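Long-range contacts in AAA ATPase, central region (PDB 2R9G), which is the C-terminal fragment of an MgsA-family AAA+ ATPase, lacks the ATP-binding domain, and probably serves in oligomer assembly: residues D16-F21 with A38-A43; K23-S28 with D97-P102. One frame throughout, in Å; residues are numbered along the deposited sequence.

In the fold
Helix 14-26 takes part in both contacts, giving its N-terminal half, residues 16-21, to contact 1 and its C-terminal end to contact 2, their centres about 16 Å apart. Its partner in contact 1 is the following helix, 30-43, an antiparallel neighbour; in contact 2 it is the far end of helix 88-100, much later in the chain. Both are buried, and contact 2 lies nearer the centre of the chain, about 15 Å away against 23 Å. Contact 1 is made by hydrocarbon side chains around one leucine, whereas contact 2 sets an apolar patch beside polar groups of the same two helix ends, which gather at Lys103. A second subunit reaches both.

Contact 1: residues D16-F21 with A38-A43; sequences DVISAF and ARLVEA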
loop_
_atom_site.group_PDB
_atom_site.type_symbol
_atom_site.label_atom_id
_atom_site.label_comp_id
_atom_site.label_asym_id
_atom_site.label_seq_id
_atom_site.Cartn_x
_atom_site.Cartn_y
_atom_site.Cartn_z
ATOM N N ASP C 16 18.666 13.485 -21.286
ATOM C CA ASP C 16 17.635 13.792 -22.283
ATOM C C ASP C 16 16.581 12.690 -22.415
ATOM O O ASP C 16 15.418 12.975 -22.716
ATOM C CB ASP C 16 18.261 14.058 -23.654
ATOM C CG ASP C 16 18.890 15.436 -23.758
ATOM O OD1 ASP C 16 18.525 16.341 -22.970
ATOM O OD2 ASP C 16 19.755 15.609 -24.637
ATOM N N VAL C 17 17.007 11.438 -22.225
ATOM C CA VAL C 17 16.098 10.287 -22.226
ATOM C C VAL C 17 15.259 10.333 -20.949
ATOM O O VAL C 17 14.048 10.130 -20.994
ATOM C CB VAL C 17 16.847 8.926 -22.360
ATOM C CG1 VAL C 17 15.868 7.776 -22.469
ATOM C CG2 VAL C 17 17.743 8.928 -23.587
ATOM N N ILE C 18 15.924 10.645 -19.837
ATOM C CA ILE C 18 15.308 10.811 -18.520
ATOM C C ILE C 18 14.256 11.922 -18.545
ATOM O O ILE C 18 13.155 11.753 -18.011
ATOM C CB ILE C 18 16.413 11.077 -17.431
ATOM C CG1 ILE C 18 17.043 9.765 -16.936
ATOM C CG2 ILE C 18 15.901 11.909 -16.267
ATOM C CD1 ILE C 18 16.092 8.811 -16.222
ATOM N N SER C 19 14.599 13.037 -19.195
ATOM C CA SER C 19 13.691 14.173 -19.369
ATOM C C SER C 19 12.473 13.789 -20.217
ATOM O O SER C 19 11.346 14.055 -19.818
ATOM C CB SER C 19 14.434 15.365 -19.990
ATOM O OG SER C 19 13.559 16.443 -20.263
ATOM N N ALA C 20 12.707 13.133 -21.356
ATOM C CA ALA C 20 11.625 12.699 -22.248
ATOM C C ALA C 20 10.700 11.649 -21.622
ATOM O O ALA C 20 9.507 11.633 -21.894
ATOM C CB ALA C 20 12.193 12.194 -23.547
ATOM N N PHE C 21 11.275 10.778 -20.794
ATOM C CA PHE C 21 10.549 9.809 -19.973
ATOM C C PHE C 21 9.558 10.485 -19.010
ATOM O O PHE C 21 8.380 10.142 -19.011
ATOM C CB PHE C 21 11.572 8.930 -19.220
ATOM C CG PHE C 21 10.971 7.860 -18.327
ATOM C CD1 PHE C 21 10.074 6.926 -18.826
ATOM C CD2 PHE C 21 11.370 7.754 -16.999
ATOM C CE1 PHE C 21 9.556 5.930 -18.007
ATOM C CE2 PHE C 21 10.858 6.758 -16.168
ATOM C CZ PHE C 21 9.943 5.848 -16.676
ATOM N N ALA C 38 12.135 1.716 -22.112
ATOM C CA ALA C 38 12.887 0.695 -22.829
ATOM C C ALA C 38 14.340 1.093 -23.088
ATOM O O ALA C 38 15.241 0.283 -22.913
ATOM C CB ALA C 38 12.190 0.350 -24.118
ATOM N N ARG C 39 14.547 2.344 -23.493
ATOM C CA ARG C 39 15.876 2.897 -23.723
ATOM C C ARG C 39 16.687 2.964 -22.440
ATOM O O ARG C 39 17.891 2.715 -22.452
ATOM C CB ARG C 39 15.771 4.299 -24.319
ATOM C CG ARG C 39 15.365 4.300 -25.765
ATOM C CD ARG C 39 15.115 5.684 -26.267
ATOM N NE ARG C 39 16.336 6.388 -26.641
ATOM C CZ ARG C 39 16.367 7.416 -27.484
ATOM N NH1 ARG C 39 15.247 7.849 -28.064
ATOM N NH2 ARG C 39 17.524 8.001 -27.759
ATOM N N LEU C 40 16.019 3.312 -21.346
ATOM C CA LEU C 40 16.641 3.374 -20.034
ATOM C C LEU C 40 16.996 1.991 -19.495
ATOM O O LEU C 40 18.072 1.808 -18.929
ATOM C CB LEU C 40 15.738 4.122 -19.051
ATOM C CG LEU C 40 15.599 5.626 -19.292
ATOM C CD1 LEU C 40 14.494 6.166 -18.418
ATOM C CD2 LEU C 40 16.925 6.386 -19.061
ATOM N N VAL C 41 16.090 1.036 -19.692
ATOM C CA VAL C 41 16.314 -0.366 -19.338
ATOM C C VAL C 41 17.530 -0.914 -20.097
ATOM O O VAL C 41 18.409 -1.523 -19.496
ATOM C CB VAL C 41 15.041 -1.240 -19.585
ATOM C CG1 VAL C 41 15.372 -2.739 -19.632
ATOM C CG2 VAL C 41 13.989 -0.972 -18.517
ATOM N N GLU C 42 17.585 -0.649 -21.401
ATOM C CA GLU C 42 18.728 -1.023 -22.234
ATOM C C GLU C 42 20.054 -0.425 -21.751
ATOM O O GLU C 42 21.076 -1.098 -21.788
ATOM C CB GLU C 42 18.483 -0.655 -23.699
ATOM C CG GLU C 42 17.582 -1.624 -24.438
ATOM C CD GLU C 42 18.140 -3.037 -24.467
ATOM O OE1 GLU C 42 19.093 -3.288 -25.235
ATOM O OE2 GLU C 42 17.618 -3.899 -23.726
ATOM N N ALA C 43 20.027 0.824 -21.289
ATOM C CA ALA C 43 21.229 1.468 -20.759
ATOM C C ALA C 43 21.625 0.873 -19.406
ATOM O O ALA C 43 22.808 0.828 -19.075
ATOM C CB ALA C 43 21.049 2.982 -20.671
#
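Leu40 reaches across from helix 30-43 and is met by three side chains of helix 14-26: Val17, Ile18 and Phe21. One methyl, CD2, lies 3.8 Å from Val17 CG1, and the valine and leucine lie alongside, pointing opposite ways. The other, CD1, sits 3.8 Å from Ile18 CD1, the isoleucine arm lying across the leucine, nearly perpendicular. CD1 also stands over one face of the Phe21 ring, 4.2 Å from its centroid and 28° off the normal, a CH-pi contact displaced toward the CD2 side of the ring.

The side-chain rotations of Val17 and Ile18 set this up. Val17 CG1 lies opposite the backbone N (chi1 -175°), which brings this methyl to Leu40 and also within 3.9 Å of Arg39 CB. In Ile18 the chain bends until CD1 comes to the leucine.

Behind them the axes of 16-21 and 38-43 run roughly antiparallel, at 145°, and approach to 10.2 Å, as neighbours in a helical bundle. Ile49 and Leu53 of helix 46-61 pack on Leu40 and Phe21 respectively. The Arg39 guanidinium forms salt bridges to Asp8 and Asp12, while Asp16 bridges to Arg131 and Arg143 of the second subunit. Between the two segments, then, cohesion comes from apolar packing, with the charges paired around it and at the subunit interface.

Contact 2: residues K23-S28 with D97-P102; sequences KSIRGS and DLCLSP
A Schellman motif closes helix 14-26 beside the end of helix 88-100, with Ile25 packed on Leu98 and Cys99 and, just beyond, Ser28 close to the Cys99 carbonyl. The tight part has an apolar and a polar half. Ile25 CG2 rests 3.7 Å from Leu98 CB, and Ile25 CG1 lies 3.9 Å from Cys99 SG. With chi1 at -59°, the isoleucine turns CG2 opposite its backbone N, bringing that methyl to the Leu98-Cys99 backbone as well. Leu53 and Ile56 of helix 46-61 and Ala33 of helix 30-43 close round Ile25. In the polar half Ser28, at positive phi (65°), is the C-prime residue of the motif and donates its N-H to Ile25 O; its CA makes a C-H...O contact of 3.3 Å with Cys99 O. Lys103 NZ gathers the polar atoms here, bonding to Ser28 OG, Cys99 O and Ser101 O, and Ile192 of the second subunit packs on Ser28.

The loose side is at Leu100, which comes no nearer than 4.5 Å, from its CD2 to Ser28 O. Helix 88-100 ends with Ser101 OG donating to Asp97 O at 2.8 Å, from 38° above the carbonyl plane.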
loop_
_atom_site.group_PDB
_atom_site.type_symbol
_atom_site.label_atom_id
_atom_site.label_comp_id
_atom_site.label_asym_id
_atom_site.label_seq_id
_atom_site.Cartn_x
_atom_site.Cartn_y
_atom_site.Cartn_z
ATOM N N LYS C 23 8.445 13.631 -19.132
ATOM C CA LYS C 23 7.522 14.446 -19.922
ATOM C C LYS C 23 6.445 13.607 -20.627
ATOM O O LYS C 23 5.285 14.032 -20.721
ATOM C CB LYS C 23 8.296 15.332 -20.906
ATOM C CG LYS C 23 9.108 16.434 -20.214
ATOM C CD LYS C 23 10.075 17.116 -21.167
ATOM C CE LYS C 23 10.646 18.400 -20.570
ATOM N NZ LYS C 23 11.618 18.132 -19.466
ATOM N N SER C 24 6.822 12.414 -21.095
ATOM C CA SER C 24 5.865 11.461 -21.687
ATOM C C SER C 24 4.807 10.971 -20.693
ATOM O O SER C 24 3.623 10.927 -21.025
ATOM C CB SER C 24 6.579 10.241 -22.289
ATOM O OG SER C 24 7.443 10.590 -23.358
ATOM N N ILE C 25 5.233 10.601 -19.485
ATOM C CA ILE C 25 4.298 10.121 -18.457
ATOM C C ILE C 25 3.385 11.253 -18.000
ATOM O O ILE C 25 2.162 11.100 -18.012
ATOM C CB ILE C 25 5.009 9.451 -17.239
ATOM C CG1 ILE C 25 5.853 8.262 -17.695
ATOM C CG2 ILE C 25 3.975 8.984 -16.226
ATOM C CD1 ILE C 25 6.602 7.526 -16.600
ATOM N N ARG C 26 3.988 12.392 -17.648
ATOM C CA ARG C 26 3.263 13.638 -17.340
ATOM C C ARG C 26 2.249 13.982 -18.439
ATOM O O ARG C 26 1.128 14.432 -18.157
ATOM C CB ARG C 26 4.270 14.778 -17.137
ATOM C CG ARG C 26 3.696 16.154 -16.813
ATOM C CD ARG C 26 4.781 17.227 -16.929
ATOM N NE ARG C 26 5.820 17.148 -15.892
ATOM C CZ ARG C 26 7.088 17.526 -16.054
ATOM N NH1 ARG C 26 7.945 17.427 -15.044
ATOM N NH2 ARG C 26 7.511 18.006 -17.219
ATOM N N GLY C 27 2.635 13.703 -19.684
ATOM C CA GLY C 27 1.818 14.012 -20.850
ATOM C C GLY C 27 0.839 12.956 -21.315
ATOM O O GLY C 27 0.236 13.101 -22.387
ATOM N N SER C 28 0.701 11.897 -20.513
ATOM C CA SER C 28 -0.270 10.810 -20.717
ATOM C C SER C 28 -0.054 9.964 -21.974
ATOM O O SER C 28 -0.996 9.368 -22.499
ATOM C CB SER C 28 -1.726 11.319 -20.625
ATOM O OG SER C 28 -1.993 11.927 -19.369
ATOM N N ASP C 97 -0.019 2.748 -15.645
ATOM C CA ASP C 97 -0.903 3.256 -14.598
ATOM C C ASP C 97 -0.721 4.763 -14.381
ATOM O O ASP C 97 -1.707 5.490 -14.320
ATOM C CB ASP C 97 -0.670 2.484 -13.284
ATOM C CG ASP C 97 -1.663 2.857 -12.169
ATOM O OD1 ASP C 97 -2.701 3.507 -12.428
ATOM O OD2 ASP C 97 -1.397 2.482 -11.008
ATOM N N LEU C 98 0.528 5.218 -14.274
ATOM C CA LEU C 98 0.821 6.637 -14.063
ATOM C C LEU C 98 0.411 7.503 -15.254
ATOM O O LEU C 98 -0.201 8.553 -15.070
ATOM C CB LEU C 98 2.301 6.855 -13.746
ATOM C CG LEU C 98 2.878 6.421 -12.395
ATOM C CD1 LEU C 98 4.360 6.828 -12.323
ATOM C CD2 LEU C 98 2.071 6.963 -11.204
ATOM N N CYS C 99 0.742 7.047 -16.465
ATOM C CA CYS C 99 0.337 7.712 -17.722
ATOM C C CYS C 99 -1.162 7.940 -17.825
ATOM O O CYS C 99 -1.595 8.960 -18.350
ATOM C CB CYS C 99 0.759 6.896 -18.959
ATOM S SG CYS C 99 2.528 6.839 -19.269
ATOM N N LEU C 100 -1.958 6.996 -17.331
ATOM C CA LEU C 100 -3.393 7.036 -17.595
ATOM C C LEU C 100 -4.252 7.516 -16.421
ATOM O O LEU C 100 -5.456 7.747 -16.578
ATOM C CB LEU C 100 -3.863 5.690 -18.168
ATOM C CG LEU C 100 -3.316 5.364 -19.568
ATOM C CD1 LEU C 100 -3.668 3.936 -20.023
ATOM C CD2 LEU C 100 -3.770 6.395 -20.611
ATOM N N SER C 101 -3.619 7.693 -15.262
ATOM C CA SER C 101 -4.264 8.226 -14.061
ATOM C C SER C 101 -4.420 9.739 -14.150
ATOM O O SER C 101 -3.737 10.370 -14.952
ATOM C CB SER C 101 -3.442 7.863 -12.822
ATOM O OG SER C 101 -3.583 6.483 -12.537
ATOM N N PRO C 102 -5.350 10.324 -13.360
ATOM C CA PRO C 102 -5.442 11.783 -13.277
ATOM C C PRO C 102 -4.147 12.441 -12.815
ATOM O O PRO C 102 -3.474 11.933 -11.910
ATOM C CB PRO C 102 -6.545 12.000 -12.240
ATOM C CG PRO C 102 -7.403 10.789 -12.375
ATOM C CD PRO C 102 -6.416 9.677 -12.572
#